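Local coordinates for protein thermotoga maritima TmcAL (Thermotoga maritima, PDB 5Y0T) that belongs to the HIGH nucleotidyl transferase family of the HUP clan and binds adenosine-5'-rp-alpha-thio-triphosphate in a pocket beside its parallel strands, at residues G102-D107 with L164-D169; A146-F151 with E159-L164. All coordinates share one frame; numbering follows the deposited sequence.

Contact 1 (G102-D107 with L164-D169). With TAT (adenosine-5'-rp-alpha-thio-triphosphate), chain E.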
ATOM      1  N   GLY A 102     -36.421  -4.012   3.217  1.00 22.09           N
ATOM      2  CA  GLY A 102     -37.051  -4.015   1.912  1.00 22.93           C
ATOM      3  C   GLY A 102     -36.878  -5.368   1.252  1.00 27.44           C
ATOM      4  O   GLY A 102     -35.835  -6.011   1.403  1.00 25.30           O
ATOM      5  N   SER A 103     -37.902  -5.792   0.517  1.00 22.70           N
ATOM      6  CA  SER A 103     -37.967  -7.145  -0.033  1.00 28.64           C
ATOM      7  C   SER A 103     -38.570  -7.141  -1.439  1.00 28.09           C
ATOM      8  O   SER A 103     -39.516  -6.398  -1.716  1.00 25.99           O
ATOM      9  CB  SER A 103     -38.780  -8.033   0.922  1.00 26.71           C
ATOM     10  OG  SER A 103     -39.265  -9.206   0.300  1.00 30.24           O
ATOM     11  N   GLU A 104     -38.027  -7.954  -2.342  1.00 27.98           N
ATOM     12  CA  GLU A 104     -38.603  -8.041  -3.679  1.00 32.46           C
ATOM     13  C   GLU A 104     -39.952  -8.755  -3.651  1.00 33.78           C
ATOM     14  O   GLU A 104     -40.894  -8.382  -4.379  1.00 29.21           O
ATOM     15  CB  GLU A 104     -37.649  -8.762  -4.646  1.00 38.14           C
ATOM     16  CG  GLU A 104     -36.355  -7.989  -4.959  1.00 29.32           C
ATOM     17  CD  GLU A 104     -35.226  -8.275  -3.978  1.00 33.63           C
ATOM     18  OE1 GLU A 104     -35.468  -8.956  -2.949  1.00 31.01           O
ATOM     19  OE2 GLU A 104     -34.091  -7.810  -4.235  1.00 34.84           O
ATOM     20  N   SER A 105     -40.027  -9.830  -2.871  1.00 29.52           N
ATOM     21  CA  SER A 105     -41.253 -10.626  -2.789  1.00 29.62           C
ATOM     22  C   SER A 105     -42.251 -10.068  -1.778  1.00 25.82           C
ATOM     23  O   SER A 105     -43.449 -10.272  -1.926  1.00 29.30           O
ATOM     24  CB  SER A 105     -40.934 -12.073  -2.424  1.00 29.99           C
ATOM     25  OG  SER A 105     -40.405 -12.127  -1.111  1.00 28.67           O
ATOM     26  N   ASN A 106     -41.735  -9.390  -0.747  1.00 25.87           N
ATOM     27  CA  ASN A 106     -42.537  -8.957   0.407  1.00 26.62           C
ATOM     28  C   ASN A 106     -43.242 -10.157   1.058  1.00 31.91           C
ATOM     29  O   ASN A 106     -44.403 -10.074   1.490  1.00 30.26           O
ATOM     30  CB  ASN A 106     -43.564  -7.890  -0.012  1.00 26.13           C
ATOM     31  CG  ASN A 106     -44.148  -7.139   1.180  1.00 27.87           C
ATOM     32  OD1 ASN A 106     -43.481  -6.957   2.201  1.00 25.77           O
ATOM     33  ND2 ASN A 106     -45.407  -6.725   1.062  1.00 28.97           N
ATOM     34  N   ASP A 107     -42.554 -11.296   1.077  1.00 32.61           N
ATOM     35  CA  ASP A 107     -43.122 -12.507   1.660  1.00 31.72           C
ATOM     36  C   ASP A 107     -42.299 -12.936   2.876  1.00 31.41           C
ATOM     37  O   ASP A 107     -41.373 -13.741   2.742  1.00 31.00           O
ATOM     38  CB  ASP A 107     -43.121 -13.603   0.584  1.00 31.09           C
ATOM     39  CG  ASP A 107     -43.906 -14.840   0.977  1.00 34.16           C
ATOM     40  OD1 ASP A 107     -44.228 -15.013   2.171  1.00 32.16           O
ATOM     41  OD2 ASP A 107     -44.176 -15.655   0.063  1.00 36.75           O
ATOM     42  N   LEU A 164     -35.025 -16.435  -4.070  1.00 32.99           N
ATOM     43  CA  LEU A 164     -33.728 -16.218  -3.446  1.00 34.71           C
ATOM     44  C   LEU A 164     -32.675 -15.854  -4.487  1.00 34.54           C
ATOM     45  O   LEU A 164     -31.496 -15.780  -4.178  1.00 41.50           O
ATOM     46  CB  LEU A 164     -33.307 -17.452  -2.644  1.00 36.40           C
ATOM     47  CG  LEU A 164     -34.209 -17.740  -1.434  1.00 37.62           C
ATOM     48  CD1 LEU A 164     -33.816 -19.039  -0.739  1.00 40.49           C
ATOM     49  CD2 LEU A 164     -34.181 -16.576  -0.445  1.00 37.10           C
ATOM     50  N   GLU A 165     -33.085 -15.660  -5.735  1.00 33.81           N
ATOM     51  CA  GLU A 165     -32.156 -15.111  -6.720  1.00 33.26           C
ATOM     52  C   GLU A 165     -32.089 -13.589  -6.604  1.00 36.47           C
ATOM     53  O   GLU A 165     -31.258 -12.940  -7.239  1.00 38.37           O
ATOM     54  CB  GLU A 165     -32.553 -15.522  -8.140  1.00 35.27           C
ATOM     55  CG  GLU A 165     -32.602 -17.020  -8.333  1.00 44.80           C
ATOM     56  CD  GLU A 165     -32.791 -17.428  -9.783  1.00 54.52           C
ATOM     57  OE1 GLU A 165     -33.115 -16.561 -10.626  1.00 60.11           O
ATOM     58  OE2 GLU A 165     -32.612 -18.626 -10.072  1.00 53.56           O
ATOM     59  N   LYS A 166     -32.973 -13.026  -5.790  1.00 31.04           N
ATOM     60  CA  LYS A 166     -33.070 -11.578  -5.648  1.00 35.63           C
ATOM     61  C   LYS A 166     -32.280 -11.137  -4.423  1.00 31.32           C
ATOM     62  O   LYS A 166     -32.458 -11.699  -3.341  1.00 32.23           O
ATOM     63  CB  LYS A 166     -34.538 -11.142  -5.530  1.00 40.25           C
ATOM     64  CG  LYS A 166     -35.441 -11.577  -6.699  1.00 40.63           C
ATOM     65  CD  LYS A 166     -35.133 -10.817  -7.975  1.00 46.35           C
ATOM     66  CE  LYS A 166     -36.108 -11.193  -9.085  1.00 49.82           C
ATOM     67  NZ  LYS A 166     -35.715 -10.622 -10.406  1.00 53.08           N
ATOM     68  N   SER A 167     -31.417 -10.139  -4.603  1.00 31.35           N
ATOM     69  CA  SER A 167     -30.436  -9.738  -3.579  1.00 33.20           C
ATOM     70  C   SER A 167     -31.037  -9.441  -2.209  1.00 30.66           C
ATOM     71  O   SER A 167     -30.543  -9.910  -1.170  1.00 28.41           O
ATOM     72  CB  SER A 167     -29.665  -8.499  -4.052  1.00 34.35           C
ATOM     73  OG  SER A 167     -28.989  -8.738  -5.271  1.00 49.18           O
ATOM     74  N   ASN A 168     -32.104  -8.653  -2.191  1.00 27.04           N
ATOM     75  CA  ASN A 168     -32.609  -8.164  -0.912  1.00 28.46           C
ATOM     76  C   ASN A 168     -33.294  -9.262  -0.094  1.00 26.28           C
ATOM     77  O   ASN A 168     -33.195  -9.273   1.134  1.00 26.67           O
ATOM     78  CB  ASN A 168     -33.532  -6.970  -1.145  1.00 30.55           C
ATOM     79  CG  ASN A 168     -32.758  -5.729  -1.593  1.00 43.31           C
ATOM     80  OD1 ASN A 168     -32.221  -4.995  -0.768  1.00 56.90           O
ATOM     81  ND2 ASN A 168     -32.692  -5.502  -2.902  1.00 44.44           N
ATOM     82  N   ASP A 169     -33.940 -10.209  -0.773  1.00 24.64           N
ATOM     83  CA  ASP A 169     -34.554 -11.344  -0.080  1.00 22.58           C
ATOM     84  C   ASP A 169     -33.487 -12.311   0.452  1.00 24.30           C
ATOM     85  O   ASP A 169     -33.644 -12.861   1.535  1.00 27.96           O
ATOM     86  CB  ASP A 169     -35.564 -12.049  -1.001  1.00 22.91           C
ATOM     87  CG  ASP A 169     -36.933 -11.362  -0.978  1.00 29.57           C
ATOM     88  OD1 ASP A 169     -37.113 -10.476  -0.112  1.00 28.84           O
ATOM     89  OD2 ASP A 169     -37.830 -11.698  -1.788  1.00 30.03           O
TER
HETATM   90  N1  TAT E1001     -38.271   0.618  -2.084  1.00 28.55           N
HETATM   91  C2  TAT E1001     -38.403   0.111  -0.843  1.00 34.70           C
HETATM   92  N3  TAT E1001     -37.366  -0.092  -0.011  1.00 26.98           N
HETATM   93  C4  TAT E1001     -36.104   0.216  -0.395  1.00 27.16           C
HETATM   94  C5  TAT E1001     -35.880   0.792  -1.724  1.00 26.03           C
HETATM   95  C6  TAT E1001     -37.072   0.977  -2.584  1.00 31.15           C
HETATM   96  N6  TAT E1001     -36.959   1.497  -3.830  1.00 28.54           N
HETATM   97  N7  TAT E1001     -34.553   1.009  -1.836  1.00 26.40           N
HETATM   98  C8  TAT E1001     -33.970   0.619  -0.672  1.00 24.55           C
HETATM   99  N9  TAT E1001     -34.901   0.148   0.182  1.00 24.46           N
HETATM  100  PA  TAT E1001     -29.647   0.189   1.675  1.00 28.39           P
HETATM  101  PB  TAT E1001     -29.975  -0.886  -1.040  1.00 30.16           P
HETATM  102  PG  TAT E1001     -30.115   0.108  -3.750  1.00 31.84           P
HETATM  103  C1' TAT E1001     -34.647  -0.384   1.539  1.00 22.95           C
HETATM  104  O1A TAT E1001     -30.774   1.376  -4.264  1.00 22.08           O
HETATM  105  O1B TAT E1001     -28.805  -1.715  -1.478  1.00 30.80           O
HETATM  106  S1G TAT E1001     -29.045  -1.468   2.497  1.00 25.90           S
HETATM  107  C2' TAT E1001     -33.676  -1.562   1.463  1.00 23.37           C
HETATM  108  O2' TAT E1001     -34.327  -2.765   1.054  1.00 23.77           O
HETATM  109  O2A TAT E1001     -29.006   1.487   2.138  1.00 26.72           O
HETATM  110  O2B TAT E1001     -31.264  -1.574  -0.671  1.00 31.16           O
HETATM  111  O2G TAT E1001     -28.622   0.076  -4.015  1.00 27.29           O
HETATM  112  C3' TAT E1001     -33.143  -1.610   2.877  1.00 25.16           C
HETATM  113  O3' TAT E1001     -34.024  -2.355   3.738  1.00 21.31           O
HETATM  114  O3A TAT E1001     -29.478   0.175   0.069  1.00 30.75           O
HETATM  115  O3B TAT E1001     -30.279   0.254  -2.151  1.00 30.60           O
HETATM  116  O3G TAT E1001     -30.810  -1.189  -4.086  1.00 31.46           O
HETATM  117  C4' TAT E1001     -33.153  -0.143   3.294  1.00 27.29           C
HETATM  118  O4' TAT E1001     -33.994   0.565   2.376  1.00 22.68           O
HETATM  119  C5' TAT E1001     -31.751   0.475   3.246  1.00 20.23           C
HETATM  120  O5' TAT E1001     -31.231   0.302   1.927  1.00 24.99           O
HETATM  121  O   HOH W   1     -33.298  -6.767   2.488  1.00 26.29           O
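Ser-103 at the end of strand 98-103 and Asp-169 in the first turn of helix 167-182 bring the two backbones within 5.4 Å, CA to CA, and the chain of 102-107 then turns off into a loop. Asp-169 sends its carboxylate into that turn. Its OD1 takes the hydroxyl of Ser-103 on the syn lone pair, OG to OD1 2.5 Å. Its OD2 is gripped twice by Ser-105, whose N and OG reach it from opposite faces of the carboxylate plane, OG to OD2 being 2.7 Å. Both serines are short enough to pass a bond on: Ser-103 OG accepts from Asn-106 N, an ST motif, and Ser-105 OG from Asp-107 N, an ST turn.

Glu-104 makes the return grip. Bent at chi2 (89°), it lays its carboxylate against Lys-166 CB and over the helix start, where N-H groups of the first turn have no regular i-4 helical acceptor. OE2 receives Asn-168 N on its syn lone pair at 3.0 Å, and from above the carboxylate plane it receives Asn-168 ND2, also 3.0 Å away. A weak bond joins Asp-169 N to OE1. The helix end probably stabilises the negative charge, which lies close to that of Asp-169.

Gly-102 N gives TAT O3' a nearly straight hydrogen bond of 3.0 Å (176°); lacking a side chain, Gly-102 lets the ribose with its O2' lie close against the strand. A water bridges Gly-102 O and Asn-168 O. Helix 167-182 connects strand 98-103 to its parallel neighbour 187-192, and the nucleotide sits at the strand's C-terminal end, as in the Rossmann-like HUP fold.

Contact 2 (A146-F151 with E159-L164)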
ATOM      1  N   ALA A 146     -30.048 -26.998  -3.475  1.00 32.67           N
ATOM      2  CA  ALA A 146     -30.282 -27.898  -2.351  1.00 35.42           C
ATOM      3  C   ALA A 146     -31.627 -27.599  -1.691  1.00 33.89           C
ATOM      4  O   ALA A 146     -32.371 -28.518  -1.320  1.00 35.72           O
ATOM      5  CB  ALA A 146     -29.157 -27.795  -1.346  1.00 34.18           C
ATOM      6  N   LEU A 147     -31.940 -26.313  -1.559  1.00 31.93           N
ATOM      7  CA  LEU A 147     -33.220 -25.898  -0.990  1.00 30.17           C
ATOM      8  C   LEU A 147     -34.366 -26.330  -1.887  1.00 32.14           C
ATOM      9  O   LEU A 147     -35.391 -26.827  -1.408  1.00 36.21           O
ATOM     10  CB  LEU A 147     -33.247 -24.383  -0.771  1.00 27.05           C
ATOM     11  CG  LEU A 147     -32.401 -23.877   0.397  1.00 30.18           C
ATOM     12  CD1 LEU A 147     -32.287 -22.362   0.364  1.00 29.21           C
ATOM     13  CD2 LEU A 147     -32.992 -24.325   1.723  1.00 30.90           C
ATOM     14  N   MET A 148     -34.182 -26.164  -3.197  1.00 32.87           N
ATOM     15  CA  MET A 148     -35.188 -26.595  -4.159  1.00 33.59           C
ATOM     16  C   MET A 148     -35.461 -28.083  -4.034  1.00 41.15           C
ATOM     17  O   MET A 148     -36.614 -28.515  -4.044  1.00 40.76           O
ATOM     18  CB  MET A 148     -34.748 -26.279  -5.590  1.00 38.82           C
ATOM     19  CG  MET A 148     -34.744 -24.803  -5.919  1.00 36.61           C
ATOM     20  SD  MET A 148     -34.108 -24.458  -7.570  1.00 47.60           S
ATOM     21  CE  MET A 148     -34.231 -22.678  -7.577  1.00 72.65           C
ATOM     22  N   ARG A 149     -34.394 -28.865  -3.925  1.00 43.23           N
ATOM     23  CA  ARG A 149     -34.530 -30.310  -3.857  1.00 42.16           C
ATOM     24  C   ARG A 149     -35.188 -30.682  -2.536  1.00 41.11           C
ATOM     25  O   ARG A 149     -36.007 -31.608  -2.473  1.00 48.39           O
ATOM     26  CB  ARG A 149     -33.169 -30.992  -4.026  1.00 40.89           C
ATOM     27  CG  ARG A 149     -32.646 -30.934  -5.460  1.00 46.29           C
ATOM     28  CD  ARG A 149     -31.221 -31.455  -5.592  1.00 56.53           C
ATOM     29  NE  ARG A 149     -31.117 -32.899  -5.387  1.00 67.63           N
ATOM     30  CZ  ARG A 149     -29.963 -33.550  -5.261  1.00 73.13           C
ATOM     31  NH1 ARG A 149     -28.818 -32.883  -5.306  1.00 74.03           N
ATOM     32  NH2 ARG A 149     -29.952 -34.864  -5.078  1.00 74.11           N
ATOM     33  N   TYR A 150     -34.857 -29.928  -1.495  1.00 38.42           N
ATOM     34  CA  TYR A 150     -35.486 -30.089  -0.188  1.00 40.94           C
ATOM     35  C   TYR A 150     -36.977 -29.770  -0.266  1.00 41.52           C
ATOM     36  O   TYR A 150     -37.809 -30.544   0.208  1.00 41.82           O
ATOM     37  CB  TYR A 150     -34.802 -29.194   0.854  1.00 38.40           C
ATOM     38  CG  TYR A 150     -35.238 -29.467   2.274  1.00 37.26           C
ATOM     39  CD1 TYR A 150     -34.776 -30.586   2.959  1.00 39.15           C
ATOM     40  CD2 TYR A 150     -36.112 -28.612   2.932  1.00 37.88           C
ATOM     41  CE1 TYR A 150     -35.171 -30.848   4.258  1.00 40.32           C
ATOM     42  CE2 TYR A 150     -36.516 -28.867   4.238  1.00 39.56           C
ATOM     43  CZ  TYR A 150     -36.040 -29.986   4.892  1.00 41.99           C
ATOM     44  OH  TYR A 150     -36.436 -30.254   6.180  1.00 49.07           O
ATOM     45  N   PHE A 151     -37.317 -28.636  -0.874  1.00 41.65           N
ATOM     46  CA  PHE A 151     -38.722 -28.273  -1.065  1.00 44.45           C
ATOM     47  C   PHE A 151     -39.507 -29.359  -1.794  1.00 43.88           C
ATOM     48  O   PHE A 151     -40.630 -29.681  -1.407  1.00 48.15           O
ATOM     49  CB  PHE A 151     -38.836 -26.953  -1.822  1.00 43.59           C
ATOM     50  CG  PHE A 151     -38.874 -25.746  -0.924  1.00 38.99           C
ATOM     51  CD1 PHE A 151     -37.944 -25.590   0.088  1.00 34.51           C
ATOM     52  CD2 PHE A 151     -39.849 -24.771  -1.095  1.00 39.86           C
ATOM     53  CE1 PHE A 151     -37.976 -24.475   0.920  1.00 34.14           C
ATOM     54  CE2 PHE A 151     -39.895 -23.656  -0.279  1.00 34.77           C
ATOM     55  CZ  PHE A 151     -38.954 -23.504   0.734  1.00 39.70           C
ATOM     56  N   GLU A 159     -40.283 -23.952  -7.044  1.00 44.53           N
ATOM     57  CA  GLU A 159     -40.141 -22.716  -7.803  1.00 45.00           C
ATOM     58  C   GLU A 159     -40.156 -21.498  -6.885  1.00 42.80           C
ATOM     59  O   GLU A 159     -39.632 -20.443  -7.239  1.00 43.32           O
ATOM     60  CB  GLU A 159     -41.242 -22.601  -8.860  1.00 52.88           C
ATOM     61  CG  GLU A 159     -41.047 -23.542 -10.030  1.00 62.88           C
ATOM     62  CD  GLU A 159     -42.110 -23.379 -11.102  1.00 79.51           C
ATOM     63  OE1 GLU A 159     -43.068 -22.604 -10.884  1.00 81.21           O
ATOM     64  OE2 GLU A 159     -41.985 -24.028 -12.164  1.00 85.54           O
ATOM     65  N   GLU A 160     -40.747 -21.652  -5.702  1.00 39.61           N
ATOM     66  CA  GLU A 160     -40.804 -20.563  -4.741  1.00 41.91           C
ATOM     67  C   GLU A 160     -39.394 -20.167  -4.290  1.00 40.04           C
ATOM     68  O   GLU A 160     -39.132 -19.004  -3.985  1.00 38.21           O
ATOM     69  CB  GLU A 160     -41.666 -20.946  -3.534  1.00 52.21           C
ATOM     70  CG  GLU A 160     -42.608 -19.828  -3.092  1.00 65.81           C
ATOM     71  CD  GLU A 160     -43.212 -20.055  -1.714  1.00 75.15           C
ATOM     72  OE1 GLU A 160     -43.151 -21.199  -1.210  1.00 78.88           O
ATOM     73  OE2 GLU A 160     -43.744 -19.079  -1.131  1.00 72.85           O
ATOM     74  N   VAL A 161     -38.486 -21.138  -4.278  1.00 38.10           N
ATOM     75  CA  VAL A 161     -37.096 -20.906  -3.877  1.00 38.23           C
ATOM     76  C   VAL A 161     -36.390 -19.937  -4.834  1.00 36.42           C
ATOM     77  O   VAL A 161     -35.425 -19.266  -4.454  1.00 36.62           O
ATOM     78  CB  VAL A 161     -36.315 -22.248  -3.796  1.00 36.37           C
ATOM     79  CG1 VAL A 161     -34.902 -22.041  -3.247  1.00 38.72           C
ATOM     80  CG2 VAL A 161     -37.073 -23.242  -2.922  1.00 29.09           C
ATOM     81  N   LEU A 162     -36.890 -19.837  -6.066  1.00 39.18           N
ATOM     82  CA  LEU A 162     -36.341 -18.890  -7.039  1.00 39.84           C
ATOM     83  C   LEU A 162     -36.360 -17.437  -6.538  1.00 39.31           C
ATOM     84  O   LEU A 162     -35.625 -16.595  -7.055  1.00 38.05           O
ATOM     85  CB  LEU A 162     -37.097 -18.988  -8.364  1.00 44.58           C
ATOM     86  CG  LEU A 162     -36.865 -20.272  -9.158  1.00 55.24           C
ATOM     87  CD1 LEU A 162     -37.908 -20.424 -10.264  1.00 51.90           C
ATOM     88  CD2 LEU A 162     -35.464 -20.268  -9.747  1.00 62.86           C
ATOM     89  N   LYS A 163     -37.181 -17.145  -5.529  1.00 34.48           N
ATOM     90  CA  LYS A 163     -37.203 -15.805  -4.935  1.00 30.00           C
ATOM     91  C   LYS A 163     -35.833 -15.425  -4.368  1.00 30.48           C
ATOM     92  O   LYS A 163     -35.504 -14.245  -4.226  1.00 32.52           O
ATOM     93  CB  LYS A 163     -38.262 -15.719  -3.836  1.00 27.39           C
ATOM     94  CG  LYS A 163     -39.715 -15.762  -4.328  1.00 34.71           C
ATOM     95  CD  LYS A 163     -40.663 -15.860  -3.130  1.00 40.62           C
ATOM     96  CE  LYS A 163     -42.060 -16.269  -3.545  1.00 47.75           C
ATOM     97  NZ  LYS A 163     -42.884 -16.559  -2.339  1.00 52.42           N
ATOM     98  N   LEU A 164     -35.025 -16.435  -4.070  1.00 32.99           N
ATOM     99  CA  LEU A 164     -33.728 -16.218  -3.446  1.00 34.71           C
ATOM    100  C   LEU A 164     -32.675 -15.854  -4.487  1.00 34.54           C
ATOM    101  O   LEU A 164     -31.496 -15.780  -4.178  1.00 41.50           O
ATOM    102  CB  LEU A 164     -33.307 -17.452  -2.644  1.00 36.40           C
ATOM    103  CG  LEU A 164     -34.209 -17.740  -1.434  1.00 37.62           C
ATOM    104  CD1 LEU A 164     -33.816 -19.039  -0.739  1.00 40.49           C
ATOM    105  CD2 LEU A 164     -34.181 -16.576  -0.445  1.00 37.10           C
TER
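Val-161 faces helix 139-153 and makes the largest single share of this contact, with its CA 6.0 Å from that of Met-148. From its CB outward, the carbons meet the helix at different places, CB and CG1 sharing Met-148 CG. CB itself lies 3.7 Å from that atom. The CG1 branch, anti to the backbone N (chi1 -174°), drops between Leu-147 CB and Met-148 CG, 3.8 Å from each. The other branch, CG2, stands over the face of the Phe-151 ring, 3.6 Å from the centroid and only 12° off the ring normal, a clear CH-pi contact. A beta-branched residue suits the place because its two methyls can serve two successive turns of the helix at once.

The neighbours of Val-161 extend the seam. Met-148, extended beyond CG, reaches across to Leu-162, where CE meets CD2 at 3.5 Å, a tight fit for two methyl carbons. Leu-147 CD1 touches Leu-164 CD1 at 3.8 Å, the two side chains crossing at about a right angle. Glu-160 comes to the edge of the Phe-151 ring through OE1, while its OE2 forms a salt bridge with Lys-163 NZ, 2.9 Å away. Trp-156 adds an edge-to-face contact to the same ring, and Val-114 of helix 108-120 touches both Leu-147 and Leu-164.

No hydrogen bond crosses between the segments: this is apolar packing of helix 139-153 against the connection that leads on to helix 167-182, within the helical insertion between strands 98-103 and 187-192.

In the fold
Contact 2 is nested in the chain closed by contact 1, and their centres are 14 Å apart. They share Leu-164, which packs in contact 2 and lies three residues before the start of helix 167-182, gripped in contact 1. A salt bridge ties them directly, Asp-107 OD2 to Lys-163 NZ at 2.9 Å, with Lys-163 also in a cation-pi contact with Phe-110; Lys-163 CD packs on Ser-105 CB. Only contact 1 holds pocket residues, Gly-102 and Asn-168. Contact 2 is set back, the Leu-164 side chain being about 14 Å from TAT, and packs helix 139-153 on the chain leading into helix 167-182, whose start belongs to contact 1.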